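Local structure of phosphoserine aminotransferase (Bacillus alcalophilus, 1W23) at residues L39-Q44 against D233-T238; E47-Q52 against S243-R248; Q68-Q73 against L224-H229. The protein catalyses the reversible, pyridoxal-phosphate-dependent transamination between 3-phosphohydroxypyruvate and phosphoserine in serine biosynthesis, and works as a homodimer. All blocks are in the same frame, centred on the assembly; numbering follows the deposited sequence. Where two conformers were deposited one is given.

The first segments come in the order 39-44, 47-52 and 68-73. Their partners lie later in the chain, in the order 224-229 (contact 3), 233-238 (contact 1) and 243-248 (contact 2). Contacts 1 and 2 therefore interlock along the chain, while contact 3 is nested inside both. Their centres are close: about 11 Å between contacts 1 and 2, 13 Å between 1 and 3, and 16 Å between 2 and 3. Helix 44-61 packs on helix 241-256 (contact 2), and strand 67-72 on helix 226-231 (contact 3). His50 hydrogen-bonds to Asp233, and Ser234 to Phe71. Contacts 2 and 3 thus both touch loop 233-238, whose end reaches the cofactor phosphate at the dimer interface.

Contact 1. Residues L39-Q44 against D233-T238; sequences LSHRSQ and DSLYNT. With PLP (pyridoxal-5'-phosphate), chain R.
The PLP phosphate site at the dimer interface is bordered by this contact, in which His41 and Arg42 of one loop pack on Leu235 and Thr238 of another. Thr238 CG2 lies over one face of the His41 ring, 4.0 Å from His41 ND1, and the two side chains cross at about a right angle. Arg42 CG lies over the opposite face. His41 CG stands between its backbone N and carbonyl carbon (chi1 57°), which brings the ring in front of loop 233-238. Leu235 CD2 approaches the ring edge. A water also sits at the ring's edge, in the ring plane, 2.9 Å from His41 NE2. It donates to Leu235 O at 3.2 Å and so bridges the loops.

The end of loop 233-238 binds the cofactor phosphate. Asn237 ND2 donates to PLP O2P at 3.0 Å in a nearly straight bond (167°). Thr238 gives two bonds to PLP O1P, from N at 2.9 Å and from OG1 at 2.7 Å. Ala76, Ser77, Thr152 and Gln195 of the second subunit hold the same cofactor. The site is thus built from both chains, as in other fold-type I aminotransferases.

Arg42, assigned by similarity to L-glutamate binding, lays one guanidinium face over Leu235 CB. A bend at chi2 (-60°) helps turn the end of the chain toward Leu235, and Arg42 NH1 comes to 3.7 Å from Leu235 CD1. Arg42 NH2 is near Leu235 O, but the angle is too poor for a hydrogen bond. A type I turn from Ser40 to Ser43 shapes this loop. Ser40 O accepts from both N and OG of Ser43, the latter at 2.8 Å. Ser40 OG accepts from Arg42 N, making an ST turn. Ser43 is the N-cap of helix 44-61.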
loop_
_atom_site.group_PDB
_atom_site.type_symbol
_atom_site.label_atom_id
_atom_site.label_comp_id
_atom_site.label_asym_id
_atom_site.label_seq_id
_atom_site.Cartn_x
_atom_site.Cartn_y
_atom_site.Cartn_z
ATOM N N LEU A 39 -8.759 11.038 -7.413
ATOM C CA LEU A 39 -7.905 12.005 -8.113
ATOM C C LEU A 39 -6.673 11.364 -8.694
ATOM O O LEU A 39 -6.135 10.364 -8.190
ATOM C CB LEU A 39 -7.395 13.044 -7.106
ATOM C CG LEU A 39 -8.401 13.894 -6.413
ATOM C CD1 LEU A 39 -7.686 14.749 -5.366
ATOM C CD2 LEU A 39 -9.171 14.806 -7.386
ATOM N N SER A 40 -6.157 11.991 -9.753
ATOM C CA SER A 40 -4.826 11.674 -10.195
ATOM C C SER A 40 -3.779 12.063 -9.163
ATOM O O SER A 40 -3.890 13.124 -8.539
ATOM C CB SER A 40 -4.505 12.481 -11.487
ATOM O OG SER A 40 -3.182 12.222 -11.911
ATOM N N HIS A 41 -2.727 11.271 -9.018
ATOM C CA HIS A 41 -1.591 11.658 -8.185
ATOM C C HIS A 41 -0.772 12.780 -8.810
ATOM O O HIS A 41 0.120 13.308 -8.125
ATOM C CB HIS A 41 -0.731 10.412 -7.874
ATOM C CG HIS A 41 -0.220 9.673 -9.051
ATOM N ND1 HIS A 41 -1.154 9.047 -9.894
ATOM C CD2 HIS A 41 1.040 9.441 -9.510
ATOM C CE1 HIS A 41 -0.474 8.480 -10.856
ATOM N NE2 HIS A 41 0.875 8.684 -10.623
ATOM N N ARG A 42 -1.096 13.185 -10.032
ATOM C CA ARG A 42 -0.473 14.337 -10.660
ATOM C C ARG A 42 -1.398 15.541 -10.706
ATOM O O ARG A 42 -1.080 16.548 -11.365
ATOM C CB ARG A 42 -0.079 13.957 -12.082
ATOM C CG ARG A 42 0.963 12.896 -12.073
ATOM C CD ARG A 42 2.249 13.292 -11.358
ATOM N NE ARG A 42 3.163 12.172 -11.660
ATOM C CZ ARG A 42 4.437 12.207 -11.317
ATOM N NH1 ARG A 42 4.887 13.297 -10.697
ATOM N NH2 ARG A 42 5.152 11.131 -11.630
ATOM N N SER A 43 -2.543 15.464 -10.036
ATOM C CA SER A 43 -3.384 16.628 -9.868
ATOM C C SER A 43 -2.787 17.656 -8.897
ATOM O O SER A 43 -2.079 17.288 -7.973
ATOM C CB SER A 43 -4.793 16.238 -9.348
ATOM O OG SER A 43 -4.767 15.743 -8.035
ATOM N N GLN A 44 -3.099 18.908 -9.105
ATOM C CA GLN A 44 -2.690 19.930 -8.126
ATOM C C GLN A 44 -3.205 19.564 -6.729
ATOM O O GLN A 44 -2.469 19.758 -5.761
ATOM C CB GLN A 44 -3.244 21.315 -8.508
ATOM C CG GLN A 44 -2.770 22.380 -7.563
ATOM C CD GLN A 44 -2.631 23.695 -8.312
ATOM O OE1 GLN A 44 -2.386 23.731 -9.526
ATOM N NE2 GLN A 44 -2.819 24.720 -7.476
ATOM N N ASP A 233 10.501 11.590 -6.261
ATOM C CA ASP A 233 9.743 12.126 -5.134
ATOM C C ASP A 233 8.580 11.216 -4.720
ATOM O O ASP A 233 7.480 11.692 -4.432
ATOM C CB ASP A 233 9.248 13.529 -5.414
ATOM C CG ASP A 233 8.688 14.261 -4.216
ATOM O OD1 ASP A 233 9.062 13.942 -3.062
ATOM O OD2 ASP A 233 7.876 15.165 -4.432
ATOM N N SER A 234 8.846 9.903 -4.691
ATOM C CA SER A 234 7.870 8.921 -4.278
ATOM C C SER A 234 6.632 8.883 -5.207
ATOM O O SER A 234 5.566 8.453 -4.761
ATOM C CB SER A 234 7.447 9.095 -2.794
ATOM O OG SER A 234 8.583 9.081 -1.954
ATOM N N LEU A 235 6.800 9.250 -6.442
ATOM C CA LEU A 235 5.765 9.193 -7.462
ATOM C C LEU A 235 6.201 8.403 -8.682
ATOM O O LEU A 235 5.728 8.614 -9.793
ATOM C CB LEU A 235 5.342 10.632 -7.865
ATOM C CG LEU A 235 4.774 11.432 -6.666
ATOM C CD1 LEU A 235 4.803 12.926 -7.025
ATOM C CD2 LEU A 235 3.406 10.980 -6.231
ATOM N N TYR A 236 7.128 7.459 -8.496
ATOM C CA TYR A 236 7.583 6.628 -9.595
ATOM C C TYR A 236 6.415 5.838 -10.185
ATOM O O TYR A 236 6.225 5.767 -11.399
ATOM C CB TYR A 236 8.705 5.672 -9.136
ATOM C CG TYR A 236 9.037 4.728 -10.279
ATOM C CD1 TYR A 236 9.803 5.180 -11.391
ATOM C CD2 TYR A 236 8.612 3.424 -10.292
ATOM C CE1 TYR A 236 10.088 4.296 -12.412
ATOM C CE2 TYR A 236 8.877 2.542 -11.353
ATOM C CZ TYR A 236 9.617 2.989 -12.409
ATOM O OH TYR A 236 9.934 2.193 -13.480
ATOM N N ASN A 237 5.652 5.202 -9.320
ATOM C CA ASN A 237 4.407 4.546 -9.695
ATOM C C ASN A 237 3.293 5.142 -8.849
ATOM O O ASN A 237 3.477 6.123 -8.117
ATOM C CB ASN A 237 4.468 3.010 -9.625
ATOM C CG ASN A 237 4.493 2.448 -8.221
ATOM O OD1 ASN A 237 5.046 3.066 -7.317
ATOM N ND2 ASN A 237 3.913 1.261 -8.052
ATOM N N THR A 238 2.099 4.563 -8.926
ATOM C CA THR A 238 0.947 5.197 -8.273
ATOM C C THR A 238 1.082 5.079 -6.779
ATOM O O THR A 238 1.146 3.959 -6.262
ATOM C CB THR A 238 -0.350 4.553 -8.741
ATOM O OG1 THR A 238 -0.407 4.487 -10.169
ATOM C CG2 THR A 238 -1.526 5.392 -8.250
HETATM N N1 PLP R . 0.106 -1.825 -15.899
HETATM C C2 PLP R . -0.970 -1.210 -16.507
HETATM C C2A PLP R . -1.603 -1.953 -17.653
HETATM C C3 PLP R . -1.397 0.038 -16.046
HETATM O O3 PLP R . -2.430 0.596 -16.619
HETATM C C4 PLP R . -0.760 0.591 -14.922
HETATM C C4A PLP R . -1.262 1.927 -14.310
HETATM C C5 PLP R . 0.351 -0.035 -14.367
HETATM C C6 PLP R . 0.770 -1.251 -14.857
HETATM C C5A PLP R . 1.255 0.565 -13.232
HETATM O O4P PLP R . 0.447 0.382 -11.964
HETATM P P PLP R . 1.092 0.948 -10.586
HETATM O O1P PLP R . 1.201 2.440 -10.745
HETATM O O2P PLP R . 2.437 0.304 -10.441
HETATM O O3P PLP R . 0.092 0.496 -9.574
HETATM O O HOH W 1 3.399 7.738 -11.800
#

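Contact 2. Residues E47-Q52 against S243-R248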
loop_
_atom_site.group_PDB
_atom_site.type_symbol
_atom_site.label_atom_id
_atom_site.label_comp_id
_atom_site.label_asym_id
_atom_site.label_seq_id
_atom_site.Cartn_x
_atom_site.Cartn_y
_atom_site.Cartn_z
ATOM N N GLU A 47 -1.021 16.738 -5.349
ATOM C CA GLU A 47 0.358 17.181 -5.158
ATOM C C GLU A 47 0.495 18.044 -3.930
ATOM O O GLU A 47 1.498 17.973 -3.211
ATOM C CB GLU A 47 0.877 17.890 -6.425
ATOM C CG GLU A 47 1.153 16.878 -7.598
ATOM C CD GLU A 47 1.551 17.520 -8.912
ATOM O OE1 GLU A 47 2.027 16.768 -9.801
ATOM O OE2 GLU A 47 1.368 18.782 -9.034
ATOM N N GLU A 48 -0.500 18.891 -3.659
ATOM C CA GLU A 48 -0.470 19.705 -2.456
ATOM C C GLU A 48 -0.500 18.835 -1.181
ATOM O O GLU A 48 0.230 19.152 -0.221
ATOM C CB GLU A 48 -1.671 20.683 -2.390
ATOM C CG GLU A 48 -1.667 21.810 -3.348
ATOM C CD GLU A 48 -2.965 22.647 -3.297
ATOM O OE1 GLU A 48 -3.909 22.340 -2.526
ATOM O OE2 GLU A 48 -2.989 23.646 -4.098
ATOM N N VAL A 49 -1.316 17.793 -1.147
ATOM C CA VAL A 49 -1.356 16.898 0.003
ATOM C C VAL A 49 -0.011 16.176 0.205
ATOM O O VAL A 49 0.499 16.104 1.327
ATOM C CB VAL A 49 -2.475 15.861 -0.212
ATOM C CG1 VAL A 49 -2.382 14.746 0.838
ATOM C CG2 VAL A 49 -3.853 16.498 -0.195
ATOM N N HIS A 50 0.561 15.659 -0.878
ATOM C CA HIS A 50 1.816 14.927 -0.852
ATOM C C HIS A 50 2.894 15.812 -0.266
ATOM O O HIS A 50 3.680 15.425 0.607
ATOM C CB HIS A 50 2.097 14.387 -2.249
ATOM C CG HIS A 50 3.114 13.315 -2.511
ATOM N ND1 HIS A 50 2.885 11.961 -2.403
ATOM C CD2 HIS A 50 4.402 13.436 -2.946
ATOM C CE1 HIS A 50 3.978 11.290 -2.735
ATOM N NE2 HIS A 50 4.925 12.164 -3.074
ATOM N N GLU A 51 2.998 17.030 -0.792
ATOM C CA GLU A 51 3.994 17.994 -0.352
ATOM C C GLU A 51 3.769 18.433 1.107
ATOM O O GLU A 51 4.731 18.554 1.876
ATOM C CB GLU A 51 3.973 19.203 -1.260
ATOM C CG GLU A 51 4.563 20.499 -0.766
ATOM C CD GLU A 51 4.585 21.553 -1.852
ATOM O OE1 GLU A 51 5.658 21.686 -2.468
ATOM O OE2 GLU A 51 3.569 22.245 -2.114
ATOM N N GLN A 52 2.502 18.672 1.480
ATOM C CA GLN A 52 2.230 19.075 2.845
ATOM C C GLN A 52 2.589 17.988 3.851
ATOM O O GLN A 52 3.105 18.273 4.931
ATOM C CB GLN A 52 0.754 19.399 3.056
ATOM C CG GLN A 52 0.295 20.773 2.638
ATOM C CD GLN A 52 -1.192 21.023 2.879
ATOM O OE1 GLN A 52 -1.832 20.273 3.610
ATOM N NE2 GLN A 52 -1.707 22.086 2.256
ATOM N N SER A 243 -3.912 6.792 1.923
ATOM C CA SER A 243 -3.060 6.621 3.123
ATOM C C SER A 243 -2.188 7.850 3.342
ATOM O O SER A 243 -2.017 8.267 4.521
ATOM C CB SER A 243 -2.217 5.361 3.029
ATOM O OG SER A 243 -3.010 4.209 3.022
ATOM N N ILE A 244 -1.616 8.421 2.302
ATOM C CA ILE A 244 -0.782 9.620 2.460
ATOM C C ILE A 244 -1.626 10.812 2.863
ATOM O O ILE A 244 -1.201 11.640 3.711
ATOM C CB ILE A 244 0.056 9.853 1.178
ATOM C CG1 ILE A 244 1.098 8.737 1.026
ATOM C CG2 ILE A 244 0.692 11.229 1.187
ATOM C CD1 ILE A 244 1.685 8.575 -0.365
ATOM N N TYR A 245 -2.832 10.944 2.328
ATOM C CA TYR A 245 -3.759 11.999 2.759
ATOM C C TYR A 245 -4.088 11.828 4.226
ATOM O O TYR A 245 -4.077 12.824 4.998
ATOM C CB TYR A 245 -5.024 11.881 1.864
ATOM C CG TYR A 245 -6.219 12.556 2.463
ATOM C CD1 TYR A 245 -6.444 13.926 2.342
ATOM C CD2 TYR A 245 -7.170 11.836 3.184
ATOM C CE1 TYR A 245 -7.559 14.521 2.905
ATOM C CE2 TYR A 245 -8.248 12.430 3.764
ATOM C CZ TYR A 245 -8.441 13.800 3.613
ATOM O OH TYR A 245 -9.540 14.353 4.232
ATOM N N MET A 246 -4.379 10.610 4.697
ATOM C CA MET A 246 -4.679 10.427 6.124
ATOM C C MET A 246 -3.467 10.738 6.976
ATOM O O MET A 246 -3.613 11.322 8.074
ATOM C CB MET A 246 -5.192 9.008 6.381
ATOM C CG MET A 246 -6.600 8.777 5.908
ATOM S SD MET A 246 -7.839 9.792 6.682
ATOM C CE MET A 246 -7.571 9.531 8.403
ATOM N N LEU A 247 -2.260 10.344 6.557
ATOM C CA LEU A 247 -1.032 10.701 7.217
ATOM C C LEU A 247 -0.928 12.233 7.351
ATOM O O LEU A 247 -0.631 12.748 8.443
ATOM C CB LEU A 247 0.156 10.126 6.430
ATOM C CG LEU A 247 1.563 10.613 6.823
ATOM C CD1 LEU A 247 1.993 10.250 8.158
ATOM C CD2 LEU A 247 2.541 10.145 5.735
ATOM N N ARG A 248 -1.178 12.974 6.269
ATOM C CA ARG A 248 -1.183 14.417 6.346
ATOM C C ARG A 248 -2.130 14.873 7.446
ATOM O O ARG A 248 -1.780 15.740 8.268
ATOM C CB ARG A 248 -1.530 14.974 4.945
ATOM C CG ARG A 248 -1.334 16.491 4.776
ATOM C CD ARG A 248 -2.354 17.406 5.486
ATOM N NE ARG A 248 -3.748 17.044 5.123
ATOM C CZ ARG A 248 -4.369 17.555 4.089
ATOM N NH1 ARG A 248 -3.827 18.490 3.310
ATOM N NH2 ARG A 248 -5.616 17.112 3.799
#
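The Arg248 guanidinium takes Gln52 OE1 at its edge, near its own plane. Arg248 NH1 donates to Gln52 OE1 at 2.7 Å, with an N-H...O angle of 146°. The amide is turned 39° from the guanidinium, and the donor stands above the carbonyl plane. Gln52 was modelled in two conformers, so the bond is certain only for the one described. The edge of the Tyr245 ring receives Val49 CG1. The His50 ring, also modelled twice, has Ile244 CD1 set obliquely to it, 4.1 Å from His50 ND1.

Val49 fills the middle. Its CG1, anti to the backbone N (chi1 169°), touches Tyr245 CA at 3.6 Å. Its other branch, Val49 CG2, lies 4.0 Å from Arg248 NH1. Arg248 CG rests near Val49 O and Gln52 CB. Beyond it, bends at chi2 and chi3 bring the guanidinium round to Gln52 OE1.

The polar ends of His50 and Tyr245 are held outside the two segments. His50 bonds to Asp233 O and Tyr46 OH, and Tyr245 OH bonds to Glu25. This is a buried helix-helix crossing. The axes of 47-52 and 243-248 approach to 9.0 Å, and it joins helices 44-61 and 241-256 of this class-V aminotransferase, a fold-type I enzyme.

Contact 3. Residues Q68-Q73 against L224-H229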
loop_
_atom_site.group_PDB
_atom_site.type_symbol
_atom_site.label_atom_id
_atom_site.label_comp_id
_atom_site.label_asym_id
_atom_site.label_seq_id
_atom_site.Cartn_x
_atom_site.Cartn_y
_atom_site.Cartn_z
ATOM N N GLN A 68 15.759 13.375 2.671
ATOM C CA GLN A 68 14.497 13.349 1.890
ATOM C C GLN A 68 13.535 12.394 2.598
ATOM O O GLN A 68 13.935 11.415 3.240
ATOM C CB GLN A 68 14.710 12.960 0.468
ATOM C CG GLN A 68 13.421 13.158 -0.408
ATOM C CD GLN A 68 13.679 13.050 -1.867
ATOM O OE1 GLN A 68 12.869 12.451 -2.647
ATOM N NE2 GLN A 68 14.804 13.606 -2.263
ATOM N N ILE A 69 12.255 12.682 2.458
ATOM C CA ILE A 69 11.166 11.902 3.010
ATOM C C ILE A 69 10.538 11.092 1.882
ATOM O O ILE A 69 10.060 11.716 0.924
ATOM C CB ILE A 69 10.149 12.834 3.675
ATOM C CG1 ILE A 69 10.803 13.637 4.818
ATOM C CG2 ILE A 69 8.932 12.065 4.182
ATOM C CD1 ILE A 69 10.013 14.891 5.161
ATOM N N LEU A 70 10.541 9.795 1.990
ATOM C CA LEU A 70 9.918 8.888 1.033
ATOM C C LEU A 70 8.640 8.324 1.620
ATOM O O LEU A 70 8.572 8.036 2.825
ATOM C CB LEU A 70 10.840 7.744 0.656
ATOM C CG LEU A 70 12.239 8.119 0.209
ATOM C CD1 LEU A 70 13.043 6.848 -0.093
ATOM C CD2 LEU A 70 12.246 8.998 -1.020
ATOM N N PHE A 71 7.649 8.115 0.747
ATOM C CA PHE A 71 6.393 7.449 1.066
ATOM C C PHE A 71 6.324 6.205 0.178
ATOM O O PHE A 71 6.087 6.324 -1.021
ATOM C CB PHE A 71 5.197 8.334 0.812
ATOM C CG PHE A 71 5.142 9.617 1.621
ATOM C CD1 PHE A 71 4.683 10.773 1.064
ATOM C CD2 PHE A 71 5.550 9.654 2.964
ATOM C CE1 PHE A 71 4.624 11.953 1.789
ATOM C CE2 PHE A 71 5.497 10.844 3.666
ATOM C CZ PHE A 71 5.009 11.986 3.106
ATOM N N LEU A 72 6.530 5.030 0.770
ATOM C CA LEU A 72 6.633 3.764 0.033
ATOM C C LEU A 72 5.528 2.817 0.448
ATOM O O LEU A 72 5.039 2.843 1.589
ATOM C CB LEU A 72 7.994 3.115 0.280
ATOM C CG LEU A 72 9.193 3.985 -0.104
ATOM C CD1 LEU A 72 10.469 3.178 0.101
ATOM C CD2 LEU A 72 9.114 4.489 -1.525
ATOM N N GLN A 73 5.183 1.919 -0.439
ATOM C CA GLN A 73 4.323 0.773 -0.125
ATOM C C GLN A 73 5.175 -0.355 0.410
ATOM O O GLN A 73 6.401 -0.395 0.200
ATOM C CB GLN A 73 3.542 0.365 -1.358
ATOM C CG GLN A 73 2.616 1.430 -1.913
ATOM C CD GLN A 73 1.793 0.896 -3.079
ATOM O OE1 GLN A 73 0.994 -0.036 -2.885
ATOM N NE2 GLN A 73 1.968 1.476 -4.269
ATOM N N LEU A 224 12.831 -1.486 -6.191
ATOM C CA LEU A 224 13.531 -1.806 -4.952
ATOM C C LEU A 224 14.755 -0.933 -4.720
ATOM O O LEU A 224 15.427 -1.140 -3.691
ATOM C CB LEU A 224 13.861 -3.290 -4.865
ATOM C CG LEU A 224 12.593 -4.183 -4.748
ATOM C CD1 LEU A 224 12.888 -5.615 -5.109
ATOM C CD2 LEU A 224 12.048 -4.063 -3.329
ATOM N N GLN A 225 15.042 -0.001 -5.596
ATOM C CA GLN A 225 16.111 1.009 -5.415
ATOM C C GLN A 225 15.609 2.206 -4.672
ATOM O O GLN A 225 14.642 2.811 -5.126
ATOM C CB GLN A 225 16.693 1.468 -6.777
ATOM C CG GLN A 225 17.299 0.357 -7.562
ATOM C CD GLN A 225 18.185 0.802 -8.637
ATOM O OE1 GLN A 225 18.488 1.991 -8.743
ATOM N NE2 GLN A 225 18.587 -0.175 -9.393
ATOM N N TYR A 226 16.266 2.603 -3.586
ATOM C CA TYR A 226 15.881 3.909 -3.004
ATOM C C TYR A 226 16.037 5.040 -4.025
ATOM O O TYR A 226 15.223 5.975 -4.025
ATOM C CB TYR A 226 16.641 4.259 -1.719
ATOM C CG TYR A 226 16.282 3.322 -0.595
ATOM C CD1 TYR A 226 17.126 2.318 -0.191
ATOM C CD2 TYR A 226 15.068 3.432 0.069
ATOM C CE1 TYR A 226 16.789 1.454 0.835
ATOM C CE2 TYR A 226 14.711 2.549 1.084
ATOM C CZ TYR A 226 15.586 1.551 1.479
ATOM O OH TYR A 226 15.283 0.669 2.460
ATOM N N ALA A 227 17.065 4.970 -4.881
ATOM C CA ALA A 227 17.300 6.030 -5.854
ATOM C C ALA A 227 16.085 6.259 -6.726
ATOM O O ALA A 227 15.804 7.442 -7.093
ATOM C CB ALA A 227 18.559 5.693 -6.673
ATOM N N THR A 228 15.330 5.255 -7.106
ATOM C CA THR A 228 14.134 5.418 -7.941
ATOM C C THR A 228 13.166 6.354 -7.286
ATOM O O THR A 228 12.593 7.262 -7.921
ATOM C CB THR A 228 13.487 4.026 -8.169
ATOM O OG1 THR A 228 14.408 3.208 -8.899
ATOM C CG2 THR A 228 12.177 4.122 -8.911
ATOM N N HIS A 229 12.937 6.109 -5.999
ATOM C CA HIS A 229 11.931 6.852 -5.256
ATOM C C HIS A 229 12.430 8.246 -4.861
ATOM O O HIS A 229 11.656 9.201 -4.816
ATOM C CB HIS A 229 11.483 6.031 -4.032
ATOM C CG HIS A 229 10.954 4.695 -4.496
ATOM N ND1 HIS A 229 9.728 4.606 -5.148
ATOM C CD2 HIS A 229 11.529 3.459 -4.443
ATOM C CE1 HIS A 229 9.569 3.323 -5.453
ATOM N NE2 HIS A 229 10.617 2.599 -5.037
#
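Leu72 CD2 sits over one face of the His229 ring in a CH-pi contact, 3.7 Å from the ring centroid and 21° off the normal. Its nearest ring atom is His229 CG, 3.5 Å from Leu72 CD2. Thr228 CB lies over the opposite face. Leu70 reaches the helix with both methyls. Leu70 CD1 meets the edge of the Tyr226 ring, 4.0 Å from Tyr226 CD2, while Leu70 CD2 rests 3.8 Å from His229 O. Leu72 CD1 comes obliquely to the same tyrosine ring.

The two leucines point to the helix from strand 67-72. This is an outermost strand of the chain's seven-stranded mixed sheet, and it pairs antiparallel with 204-209. Helix 226-231, with Gln225 as N-cap, lies against it.

A second shell fixes the rings. With CG anti to the carbonyl carbon (chi1 -58°), His229 presents its ring face to Leu72 CD2, and His229 NE2 is hydrogen-bonded to Met223 O. With an alanine in place of His229, Leu72 CD2 would probably lose the face it rests on and Met223 O its imidazole partner. Tyr226 OH bonds to Gln79 of helix 75-87, and Met82 and Leu83 of that helix pack on the tyrosine.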